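Local coordinates for cytochrome c-552/4 domain-containing protein (Ignicoccus hospitalis KIN4/I, PDB 4QO5), which is of unknown function but, as a membrane-associated octaheme cytochrome c, binds heme c and probably transfers electrons, at residues A[145-150]-A[165-170]; A[201-206]-A[215-220]; A[319-324]-A[436-441]. All coordinates share one frame; numbering follows the deposited sequence.

Contact 1 (A[145-150]-A[165-170]); sequences ASTMFT and TSCLAC. With HEC (heme c), chain E.
T147 meets S166 and C167 through one methyl group. Its CG2 lies 3.6 Å from OG of S166 and 4.3 Å from SG of C167. Both are van der Waals contacts, and the shared surface is small. The T147 rotamer (chi1 59°) sets OG1 between the backbone N and the carbonyl carbon. This leaves CG2 on the side facing S166 and C167, while OG1 bonds to V143 O and Q163 NE2. The OG of S166 is likewise used elsewhere, bonding to S162 O. The S162 hydroxyl in turn bonds to T147 O, so S162 links the two segments from outside. All three touching residues are buried.

The heme is the next shell. C167 and C170 are the two cysteines of a CxxCH heme c motif, completed by H171, an axial iron ligand. The thioether bonds are stretched in the model: C167 SG to heme CAB and C170 SG to heme CAC each measure 2.7 Å. S146 packs on the substituent that carries C167, with its CB 3.5 Å from heme CBB. Its hydroxyl bonds to L142 O. A water oxygen lies 2.5 Å from the heme iron. A water-ligated heme iron is consistent with a site able to bind a small ligand, though no such role is established here. The second subunit also reaches this region, where T502 of that subunit bonds to S146 O.

Segment 145-150 runs from helix 137-147 into strand 149-151. That strand pairs antiparallel with strand 154-156. Helix 167-171 carries the cysteines, and helix 129-134 covers its C167 and L168 side chains.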
loop_
_atom_site.group_PDB
_atom_site.type_symbol
_atom_site.label_atom_id
_atom_site.label_comp_id
_atom_site.label_asym_id
_atom_site.label_seq_id
_atom_site.Cartn_x
_atom_site.Cartn_y
_atom_site.Cartn_z
ATOM N N ALA A 145 -17.165 20.685 -4.351
ATOM C CA ALA A 145 -16.469 21.128 -3.143
ATOM C C ALA A 145 -15.080 20.511 -3.053
ATOM O O ALA A 145 -14.180 21.059 -2.400
ATOM C CB ALA A 145 -17.291 20.775 -1.897
ATOM N N SER A 146 -14.900 19.371 -3.714
ATOM C CA SER A 146 -13.665 18.610 -3.573
ATOM C C SER A 146 -12.635 18.926 -4.644
ATOM O O SER A 146 -11.485 18.539 -4.514
ATOM C CB SER A 146 -13.959 17.108 -3.593
ATOM O OG SER A 146 -14.851 16.741 -2.559
ATOM N N THR A 147 -13.046 19.610 -5.711
ATOM C CA THR A 147 -12.193 19.748 -6.887
ATOM C C THR A 147 -12.161 21.152 -7.467
ATOM O O THR A 147 -11.600 21.370 -8.538
ATOM C CB THR A 147 -12.663 18.814 -8.009
ATOM O OG1 THR A 147 -14.016 19.148 -8.350
ATOM C CG2 THR A 147 -12.594 17.355 -7.565
ATOM N N MET A 148 -12.771 22.105 -6.773
ATOM C CA MET A 148 -12.810 23.480 -7.255
ATOM C C MET A 148 -12.494 24.416 -6.110
ATOM O O MET A 148 -12.760 24.103 -4.951
ATOM C CB MET A 148 -14.191 23.810 -7.850
ATOM C CG MET A 148 -14.575 22.918 -9.027
ATOM S SD MET A 148 -16.291 23.104 -9.579
ATOM C CE MET A 148 -16.191 24.624 -10.510
ATOM N N PHE A 149 -11.897 25.556 -6.430
ATOM C CA PHE A 149 -11.639 26.584 -5.436
ATOM C C PHE A 149 -11.577 27.920 -6.151
ATOM O O PHE A 149 -11.516 27.972 -7.381
ATOM C CB PHE A 149 -10.317 26.314 -4.707
ATOM C CG PHE A 149 -9.115 26.331 -5.616
ATOM C CD1 PHE A 149 -8.349 27.471 -5.755
ATOM C CD2 PHE A 149 -8.775 25.203 -6.349
ATOM C CE1 PHE A 149 -7.258 27.487 -6.604
ATOM C CE2 PHE A 149 -7.685 25.211 -7.194
ATOM C CZ PHE A 149 -6.934 26.347 -7.328
ATOM N N THR A 150 -11.588 29.000 -5.380
ATOM C CA THR A 150 -11.480 30.328 -5.954
ATOM C C THR A 150 -10.156 30.978 -5.570
ATOM O O THR A 150 -9.661 30.794 -4.457
ATOM C CB THR A 150 -12.628 31.225 -5.487
ATOM O OG1 THR A 150 -12.555 31.381 -4.064
ATOM C CG2 THR A 150 -13.957 30.592 -5.858
ATOM N N THR A 165 -9.381 14.276 -14.048
ATOM C CA THR A 165 -8.236 13.529 -13.562
ATOM C C THR A 165 -8.539 12.867 -12.221
ATOM O O THR A 165 -7.755 12.031 -11.760
ATOM C CB THR A 165 -6.991 14.420 -13.439
ATOM O OG1 THR A 165 -5.825 13.594 -13.410
ATOM C CG2 THR A 165 -7.046 15.275 -12.174
ATOM N N SER A 166 -9.667 13.242 -11.609
ATOM C CA SER A 166 -10.053 12.674 -10.305
ATOM C C SER A 166 -11.309 11.798 -10.367
ATOM O O SER A 166 -11.236 10.666 -10.847
ATOM C CB SER A 166 -10.161 13.758 -9.218
ATOM O OG SER A 166 -11.056 14.791 -9.552
ATOM N N CYS A 167 -12.447 12.320 -9.929
ATOM C CA CYS A 167 -13.673 11.494 -9.852
ATOM C C CYS A 167 -13.979 10.791 -11.164
ATOM O O CYS A 167 -14.336 9.619 -11.165
ATOM C CB CYS A 167 -14.911 12.295 -9.491
ATOM S SG CYS A 167 -14.723 13.689 -8.414
ATOM N N LEU A 168 -13.861 11.505 -12.288
ATOM C CA LEU A 168 -14.319 10.928 -13.549
ATOM C C LEU A 168 -13.388 9.855 -14.106
ATOM O O LEU A 168 -13.778 9.093 -14.985
ATOM C CB LEU A 168 -14.603 12.028 -14.581
ATOM C CG LEU A 168 -15.543 13.089 -14.011
ATOM C CD1 LEU A 168 -15.870 14.125 -15.074
ATOM C CD2 LEU A 168 -16.841 12.453 -13.480
ATOM N N ALA A 169 -12.160 9.777 -13.591
ATOM C CA ALA A 169 -11.259 8.697 -13.991
ATOM C C ALA A 169 -11.835 7.321 -13.617
ATOM O O ALA A 169 -11.633 6.327 -14.321
ATOM C CB ALA A 169 -9.877 8.879 -13.353
ATOM N N CYS A 170 -12.533 7.248 -12.494
ATOM C CA CYS A 170 -13.135 5.980 -12.108
ATOM C C CYS A 170 -14.575 5.858 -12.520
ATOM O O CYS A 170 -14.999 4.784 -12.934
ATOM C CB CYS A 170 -13.069 5.792 -10.611
ATOM S SG CYS A 170 -11.319 5.793 -10.159
HETATM FE FE HEC E . -16.624 7.678 -6.230
HETATM C CHA HEC E . -19.273 5.527 -5.542
HETATM C CHB HEC E . -18.549 10.280 -5.123
HETATM C CHC HEC E . -13.988 9.842 -6.689
HETATM C CHD HEC E . -14.569 5.034 -6.786
HETATM N NA HEC E . -18.520 7.836 -5.434
HETATM C C1A HEC E . -19.490 6.866 -5.343
HETATM C C2A HEC E . -20.748 7.505 -5.007
HETATM C C3A HEC E . -20.512 8.811 -4.891
HETATM C C4A HEC E . -19.120 9.041 -5.148
HETATM C CMA HEC E . -21.489 9.948 -4.529
HETATM C CAA HEC E . -22.116 6.805 -4.838
HETATM C CBA HEC E . -22.853 7.071 -6.156
HETATM C CGA HEC E . -24.189 6.368 -6.239
HETATM O O1A HEC E . -25.240 7.061 -6.244
HETATM O O2A HEC E . -24.200 5.117 -6.301
HETATM N NB HEC E . -16.359 9.637 -5.983
HETATM C C1B HEC E . -17.254 10.550 -5.481
HETATM C C2B HEC E . -16.666 11.863 -5.487
HETATM C C3B HEC E . -15.385 11.713 -5.848
HETATM C C4B HEC E . -15.188 10.335 -6.232
HETATM C CMB HEC E . -17.376 13.114 -4.914
HETATM C CAB HEC E . -14.203 12.705 -5.949
HETATM C CBB HEC E . -14.230 14.022 -5.143
HETATM N NC HEC E . -14.667 7.527 -6.595
HETATM C C1C HEC E . -13.742 8.509 -6.867
HETATM C C2C HEC E . -12.587 7.904 -7.501
HETATM C C3C HEC E . -12.767 6.587 -7.329
HETATM C C4C HEC E . -14.084 6.321 -6.883
HETATM C CMC HEC E . -11.283 8.704 -7.762
HETATM C CAC HEC E . -11.962 5.328 -7.606
HETATM C CBC HEC E . -10.550 5.447 -6.957
HETATM N ND HEC E . -16.880 5.611 -6.184
HETATM C C1D HEC E . -15.861 4.708 -6.429
HETATM C C2D HEC E . -16.356 3.374 -6.218
HETATM C C3D HEC E . -17.815 3.522 -5.813
HETATM C C4D HEC E . -18.057 4.943 -5.820
HETATM C CMD HEC E . -15.567 2.070 -6.369
HETATM C CAD HEC E . -18.814 2.402 -5.435
HETATM C CBD HEC E . -18.454 1.953 -4.022
HETATM C CGD HEC E . -19.494 1.022 -3.460
HETATM O O1D HEC E . -19.173 0.319 -2.470
HETATM O O2D HEC E . -20.627 0.971 -3.988
HETATM O O HOH W 1 -15.800 7.364 -3.873
#

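Contact 2 (A[201-206]-A[215-220]); sequences HGVGRV and CTACHP. With HEC (heme c), chain F.
The imidazole of H201 and the hydroxyl of T216 meet obliquely, with CD2 of H201 3.4 Å from OG1 of T216. The same CD2 lies in the plane of the R205 guanidinium, at its edge. Y198 meets the H201 ring with the two planes about 75° apart. In the H219 ring, one face carries A217 O, offset toward the rim. Heme NB lies at the H219 edge, in plane.

Hemes and nearby residues share the polar atoms of these groups. H201 ND1 bonds to a propionate oxygen of one neighbouring heme, and H201 NE2 to Y198 OH. T216 OG1 and R205 NH1 both bond to a propionate of a different heme. R205 NH1 also bonds to N200 O, and R205 NE to N207 OD1. Several bonds thus fix the rotation of the guanidinium. The chain is extended at chi1 and chi2 and bends at chi3 (74°), which brings the guanidinium edge to H201 CD2.

The 215-220 segment holds the CxxCH motif C215-T216-A217-C218-H219 of a third heme. C215 SG to heme CAB and C218 SG to heme CAC are each 2.6 Å, stretched for thioethers. H219 NE2 binds the iron at 2.1 Å, and H306 is the other axial ligand. This is a bis-histidine heme.

A217 CB lies 3.9 Å from the backbone H201 O, a van der Waals contact. The one apolar pair is V203 CG1 with A217 CB at 4.3 Å. V203 belongs to a type I turn from G202 to R205, closed by R205 N to G202 O at 3.2 Å. Y121 OH bonds to V203 O. Beyond the chain, K254 of the second subunit bonds to T216 O through NZ.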
loop_
_atom_site.group_PDB
_atom_site.type_symbol
_atom_site.label_atom_id
_atom_site.label_comp_id
_atom_site.label_asym_id
_atom_site.label_seq_id
_atom_site.Cartn_x
_atom_site.Cartn_y
_atom_site.Cartn_z
ATOM N N HIS A 201 -11.457 5.529 -19.131
ATOM C CA HIS A 201 -12.032 4.185 -19.083
ATOM C C HIS A 201 -12.779 3.906 -17.782
ATOM O O HIS A 201 -12.728 2.805 -17.256
ATOM C CB HIS A 201 -10.955 3.136 -19.383
ATOM C CG HIS A 201 -10.200 3.434 -20.644
ATOM N ND1 HIS A 201 -9.121 4.291 -20.671
ATOM C CD2 HIS A 201 -10.421 3.061 -21.928
ATOM C CE1 HIS A 201 -8.690 4.414 -21.917
ATOM N NE2 HIS A 201 -9.461 3.677 -22.700
ATOM N N GLY A 202 -13.459 4.927 -17.260
ATOM C CA GLY A 202 -14.291 4.748 -16.087
ATOM C C GLY A 202 -15.522 3.922 -16.440
ATOM O O GLY A 202 -15.944 3.880 -17.592
ATOM N N VAL A 203 -16.111 3.269 -15.443
ATOM C CA VAL A 203 -17.156 2.286 -15.717
ATOM C C VAL A 203 -18.416 2.845 -16.358
ATOM O O VAL A 203 -19.097 2.120 -17.070
ATOM C CB VAL A 203 -17.525 1.481 -14.460
ATOM C CG1 VAL A 203 -16.335 0.631 -14.039
ATOM C CG2 VAL A 203 -17.946 2.437 -13.347
ATOM N N GLY A 204 -18.742 4.110 -16.086
ATOM C CA GLY A 204 -19.924 4.736 -16.649
ATOM C C GLY A 204 -19.625 5.703 -17.788
ATOM O O GLY A 204 -20.376 6.653 -18.007
ATOM N N ARG A 205 -18.524 5.479 -18.505
ATOM C CA ARG A 205 -18.151 6.381 -19.605
ATOM C C ARG A 205 -19.305 6.529 -20.605
ATOM O O ARG A 205 -19.913 5.532 -21.010
ATOM C CB ARG A 205 -16.922 5.872 -20.338
ATOM C CG ARG A 205 -16.409 6.846 -21.451
ATOM C CD ARG A 205 -15.198 6.227 -22.108
ATOM N NE ARG A 205 -15.593 5.120 -22.976
ATOM C CZ ARG A 205 -14.829 4.068 -23.263
ATOM N NH1 ARG A 205 -13.599 3.934 -22.741
ATOM N NH2 ARG A 205 -15.299 3.141 -24.080
ATOM N N VAL A 206 -19.618 7.766 -20.980
ATOM C CA VAL A 206 -20.693 8.007 -21.955
ATOM C C VAL A 206 -20.067 8.103 -23.344
ATOM O O VAL A 206 -19.404 9.079 -23.671
ATOM C CB VAL A 206 -21.487 9.284 -21.616
ATOM C CG1 VAL A 206 -22.666 9.465 -22.577
ATOM C CG2 VAL A 206 -21.968 9.227 -20.163
ATOM N N CYS A 215 -15.901 -1.228 -21.681
ATOM C CA CYS A 215 -15.696 -2.666 -21.514
ATOM C C CYS A 215 -14.242 -3.069 -21.347
ATOM O O CYS A 215 -13.934 -4.251 -21.364
ATOM C CB CYS A 215 -16.275 -3.438 -22.691
ATOM S SG CYS A 215 -18.039 -3.218 -22.879
ATOM N N THR A 216 -13.352 -2.097 -21.209
ATOM C CA THR A 216 -11.945 -2.403 -20.989
ATOM C C THR A 216 -11.541 -2.158 -19.548
ATOM O O THR A 216 -10.389 -2.370 -19.169
ATOM C CB THR A 216 -11.058 -1.564 -21.912
ATOM O OG1 THR A 216 -11.479 -0.199 -21.804
ATOM C CG2 THR A 216 -11.247 -2.037 -23.361
ATOM N N ALA A 217 -12.467 -1.671 -18.735
ATOM C CA ALA A 217 -12.225 -1.777 -17.311
ATOM C C ALA A 217 -12.261 -3.287 -17.020
ATOM O O ALA A 217 -12.983 -4.030 -17.702
ATOM C CB ALA A 217 -13.280 -1.025 -16.521
ATOM N N CYS A 218 -11.461 -3.720 -16.043
ATOM C CA CYS A 218 -11.400 -5.111 -15.568
ATOM C C CYS A 218 -10.605 -6.040 -16.478
ATOM O O CYS A 218 -9.650 -6.682 -16.041
ATOM C CB CYS A 218 -12.821 -5.655 -15.289
ATOM S SG CYS A 218 -13.613 -4.413 -14.243
ATOM N N HIS A 219 -11.005 -6.124 -17.740
ATOM C CA HIS A 219 -10.189 -6.828 -18.722
ATOM C C HIS A 219 -9.799 -5.827 -19.815
ATOM O O HIS A 219 -10.565 -5.576 -20.757
ATOM C CB HIS A 219 -10.890 -8.068 -19.286
ATOM C CG HIS A 219 -12.364 -7.911 -19.438
ATOM N ND1 HIS A 219 -12.937 -6.921 -20.213
ATOM C CD2 HIS A 219 -13.399 -8.594 -18.892
ATOM C CE1 HIS A 219 -14.246 -7.010 -20.150
ATOM N NE2 HIS A 219 -14.551 -8.016 -19.345
ATOM N N PRO A 220 -8.604 -5.226 -19.670
ATOM C CA PRO A 220 -8.154 -4.189 -20.614
ATOM C C PRO A 220 -7.943 -4.699 -22.020
ATOM O O PRO A 220 -7.696 -5.893 -22.227
ATOM C CB PRO A 220 -6.790 -3.729 -20.050
ATOM C CG PRO A 220 -6.710 -4.280 -18.673
ATOM C CD PRO A 220 -7.656 -5.454 -18.565
HETATM FE FE HEC F . -16.472 -8.599 -18.645
HETATM C CHA HEC F . -15.572 -11.937 -18.469
HETATM C CHB HEC F . -17.420 -8.964 -21.888
HETATM C CHC HEC F . -17.426 -5.264 -18.769
HETATM C CHD HEC F . -15.568 -8.185 -15.395
HETATM N NA HEC F . -16.440 -10.134 -19.876
HETATM C C1A HEC F . -16.110 -11.449 -19.640
HETATM C C2A HEC F . -16.366 -12.226 -20.820
HETATM C C3A HEC F . -16.884 -11.409 -21.734
HETATM C C4A HEC F . -16.964 -10.071 -21.180
HETATM C CMA HEC F . -17.319 -11.804 -23.152
HETATM C CAA HEC F . -16.103 -13.738 -20.984
HETATM C CBA HEC F . -17.131 -14.535 -20.168
HETATM C CGA HEC F . -18.491 -14.382 -20.805
HETATM O O1A HEC F . -18.721 -14.989 -21.881
HETATM O O2A HEC F . -19.338 -13.653 -20.238
HETATM N NB HEC F . -17.203 -7.395 -20.057
HETATM C C1B HEC F . -17.642 -7.735 -21.314
HETATM C C2B HEC F . -18.317 -6.583 -21.885
HETATM C C3B HEC F . -18.330 -5.635 -20.924
HETATM C C4B HEC F . -17.605 -6.103 -19.818
HETATM C CMB HEC F . -19.040 -6.616 -23.255
HETATM C CAB HEC F . -18.923 -4.237 -20.642
HETATM C CBB HEC F . -20.412 -4.157 -21.134
HETATM N NC HEC F . -16.552 -7.052 -17.430
HETATM C C1C HEC F . -16.881 -5.733 -17.598
HETATM C C2C HEC F . -16.349 -4.928 -16.525
HETATM C C3C HEC F . -16.129 -5.840 -15.565
HETATM C C4C HEC F . -16.037 -7.131 -16.140
HETATM C CMC HEC F . -16.869 -3.485 -16.300
HETATM C CAC HEC F . -15.756 -5.788 -14.084
HETATM C CBC HEC F . -16.560 -4.760 -13.235
HETATM N ND HEC F . -15.680 -9.838 -17.175
HETATM C C1D HEC F . -15.418 -9.452 -15.875
HETATM C C2D HEC F . -14.987 -10.584 -15.115
HETATM C C3D HEC F . -14.962 -11.748 -16.090
HETATM C C4D HEC F . -15.444 -11.193 -17.336
HETATM C CMD HEC F . -14.578 -10.604 -13.626
HETATM C CAD HEC F . -14.626 -13.219 -15.802
HETATM C CBD HEC F . -16.008 -13.817 -15.486
HETATM C CGD HEC F . -15.952 -15.175 -14.847
HETATM O O1D HEC F . -16.894 -15.981 -15.084
HETATM O O2D HEC F . -14.991 -15.463 -14.092
#

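Contact 3 (A[319-324]-A[436-441]); sequences LIYAHP and KTTVLL
The cross-contact is van der Waals and centres on the T438 hydroxyl. CD1 of I320 lies 3.3 Å from OG1 of T438, and OH of Y321 is 4.0 Å from the same oxygen. I320 reaches it with CD1 extended beyond CB and CG1 (chi2 176°). Within the loop, CG1 of I320 also packs over one face of the Y321 ring, toward its rim.

The polar groups are paired outside this interface. T438 OG1 bonds to T434 O and W469 NE1, which hold its orientation. Y321 OH bonds to L369 O.

Hydrogen bonds within segment 319-324 hold the turn into strand 323-324. Y321 O accepts two donors, H323 ND1 at 2.8 Å and L319 N at 3.1 Å. The H323 bond is nearly straight (165°) and lies in the carbonyl plane.

The turn, with a cis peptide before I320, joins strands 314-315 and 323-324 of a small antiparallel hairpin. L319 in it touches a heme c. T438 is on the long helix 413-447, which also supplies T434 and N431 to the Y321 side chain. Helix 464-485 packs beside it, with W473 on I320, and helix 498-520 lies on T437 and L440.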
loop_
_atom_site.group_PDB
_atom_site.type_symbol
_atom_site.label_atom_id
_atom_site.label_comp_id
_atom_site.label_asym_id
_atom_site.label_seq_id
_atom_site.Cartn_x
_atom_site.Cartn_y
_atom_site.Cartn_z
ATOM N N LEU A 319 -24.611 6.504 2.201
ATOM C CA LEU A 319 -25.149 7.688 1.540
ATOM C C LEU A 319 -26.328 8.306 2.293
ATOM O O LEU A 319 -27.436 8.366 1.752
ATOM C CB LEU A 319 -25.564 7.332 0.111
ATOM C CG LEU A 319 -24.406 6.862 -0.781
ATOM C CD1 LEU A 319 -24.920 6.202 -2.065
ATOM C CD2 LEU A 319 -23.451 8.029 -1.095
ATOM N N ILE A 320 -26.115 8.758 3.532
ATOM C CA ILE A 320 -24.815 8.723 4.217
ATOM C C ILE A 320 -24.697 7.470 5.100
ATOM O O ILE A 320 -23.616 7.158 5.607
ATOM C CB ILE A 320 -24.632 9.965 5.098
ATOM C CG1 ILE A 320 -25.699 9.973 6.197
ATOM C CG2 ILE A 320 -24.666 11.239 4.237
ATOM C CD1 ILE A 320 -25.573 11.105 7.191
ATOM N N TYR A 321 -25.811 6.754 5.258
ATOM C CA TYR A 321 -25.838 5.485 5.997
ATOM C C TYR A 321 -25.795 4.289 5.046
ATOM O O TYR A 321 -26.179 4.407 3.885
ATOM C CB TYR A 321 -27.109 5.407 6.843
ATOM C CG TYR A 321 -27.287 6.606 7.748
ATOM C CD1 TYR A 321 -26.510 6.751 8.896
ATOM C CD2 TYR A 321 -28.195 7.605 7.440
ATOM C CE1 TYR A 321 -26.661 7.850 9.718
ATOM C CE2 TYR A 321 -28.348 8.709 8.255
ATOM C CZ TYR A 321 -27.570 8.826 9.396
ATOM O OH TYR A 321 -27.714 9.927 10.218
ATOM N N ALA A 322 -25.347 3.140 5.547
ATOM C CA ALA A 322 -25.447 1.891 4.804
ATOM C C ALA A 322 -26.937 1.538 4.735
ATOM O O ALA A 322 -27.686 1.766 5.692
ATOM C CB ALA A 322 -24.660 0.779 5.494
ATOM N N HIS A 323 -27.358 0.987 3.604
ATOM C CA HIS A 323 -28.789 0.842 3.319
ATOM C C HIS A 323 -29.042 -0.348 2.401
ATOM O O HIS A 323 -28.151 -0.783 1.702
ATOM C CB HIS A 323 -29.292 2.114 2.654
ATOM C CG HIS A 323 -28.480 2.531 1.470
ATOM N ND1 HIS A 323 -27.283 3.203 1.594
ATOM C CD2 HIS A 323 -28.683 2.367 0.139
ATOM C CE1 HIS A 323 -26.787 3.442 0.392
ATOM N NE2 HIS A 323 -27.615 2.944 -0.509
ATOM N N PRO A 324 -30.287 -0.868 2.381
ATOM C CA PRO A 324 -30.521 -1.990 1.463
ATOM C C PRO A 324 -30.203 -1.587 0.024
ATOM O O PRO A 324 -30.353 -0.417 -0.339
ATOM C CB PRO A 324 -32.027 -2.276 1.632
ATOM C CG PRO A 324 -32.350 -1.775 3.008
ATOM C CD PRO A 324 -31.454 -0.572 3.225
ATOM N N LYS A 436 -24.245 10.316 14.905
ATOM C CA LYS A 436 -23.619 11.161 15.916
ATOM C C LYS A 436 -22.845 12.317 15.274
ATOM O O LYS A 436 -22.976 13.466 15.698
ATOM C CB LYS A 436 -22.693 10.337 16.816
ATOM C CG LYS A 436 -22.151 11.117 18.017
ATOM C CD LYS A 436 -21.297 10.232 18.909
ATOM C CE LYS A 436 -20.751 11.003 20.099
ATOM N NZ LYS A 436 -21.781 11.248 21.139
ATOM N N THR A 437 -22.035 12.025 14.262
ATOM C CA THR A 437 -21.281 13.092 13.608
ATOM C C THR A 437 -22.216 14.037 12.863
ATOM O O THR A 437 -21.934 15.233 12.743
ATOM C CB THR A 437 -20.195 12.558 12.647
ATOM O OG1 THR A 437 -20.804 11.783 11.608
ATOM C CG2 THR A 437 -19.190 11.695 13.398
ATOM N N THR A 438 -23.337 13.506 12.375
ATOM C CA THR A 438 -24.318 14.343 11.694
ATOM C C THR A 438 -24.941 15.357 12.665
ATOM O O THR A 438 -25.158 16.522 12.311
ATOM C CB THR A 438 -25.419 13.497 11.011
ATOM O OG1 THR A 438 -24.811 12.624 10.042
ATOM C CG2 THR A 438 -26.433 14.394 10.325
ATOM N N VAL A 439 -25.214 14.919 13.889
ATOM C CA VAL A 439 -25.762 15.822 14.899
ATOM C C VAL A 439 -24.721 16.864 15.320
ATOM O O VAL A 439 -25.063 18.019 15.581
ATOM C CB VAL A 439 -26.313 15.051 16.128
ATOM C CG1 VAL A 439 -26.696 16.009 17.252
ATOM C CG2 VAL A 439 -27.524 14.227 15.714
ATOM N N LEU A 440 -23.457 16.455 15.403
ATOM C CA LEU A 440 -22.377 17.407 15.668
ATOM C C LEU A 440 -22.305 18.463 14.555
ATOM O O LEU A 440 -22.080 19.641 14.819
ATOM C CB LEU A 440 -21.028 16.698 15.820
ATOM C CG LEU A 440 -20.901 15.796 17.053
ATOM C CD1 LEU A 440 -19.643 14.961 16.999
ATOM C CD2 LEU A 440 -20.933 16.630 18.327
ATOM N N LEU A 441 -22.510 18.044 13.314
ATOM C CA LEU A 441 -22.532 19.010 12.217
ATOM C C LEU A 441 -23.701 19.994 12.349
ATOM O O LEU A 441 -23.536 21.189 12.100
ATOM C CB LEU A 441 -22.562 18.321 10.858
ATOM C CG LEU A 441 -22.449 19.309 9.687
ATOM C CD1 LEU A 441 -21.226 20.220 9.840
ATOM C CD2 LEU A 441 -22.375 18.566 8.391
#

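The three contacts follow in series along the chain, and none nests in or crosses another. Contact 1 closes a connection of 14 residues that holds the rest of the 149-151/154-156 hairpin and most of helix 162-165. Contact 2 closes an eight-residue loop after strand 188-196 and brings its start against the next CxxCH motif. These two meet directly: C170 O lies 3.1 Å from V203 N, a probable hydrogen bond. Contact 3 closes an excursion of 111 residues and ties a loop after strand 314-315 to helix 413-447. Within one chain it does not touch the others. Across the assembly, K436 of a neighbouring subunit bonds to T150 O, so contacts 1 and 3 meet at the subunit interface.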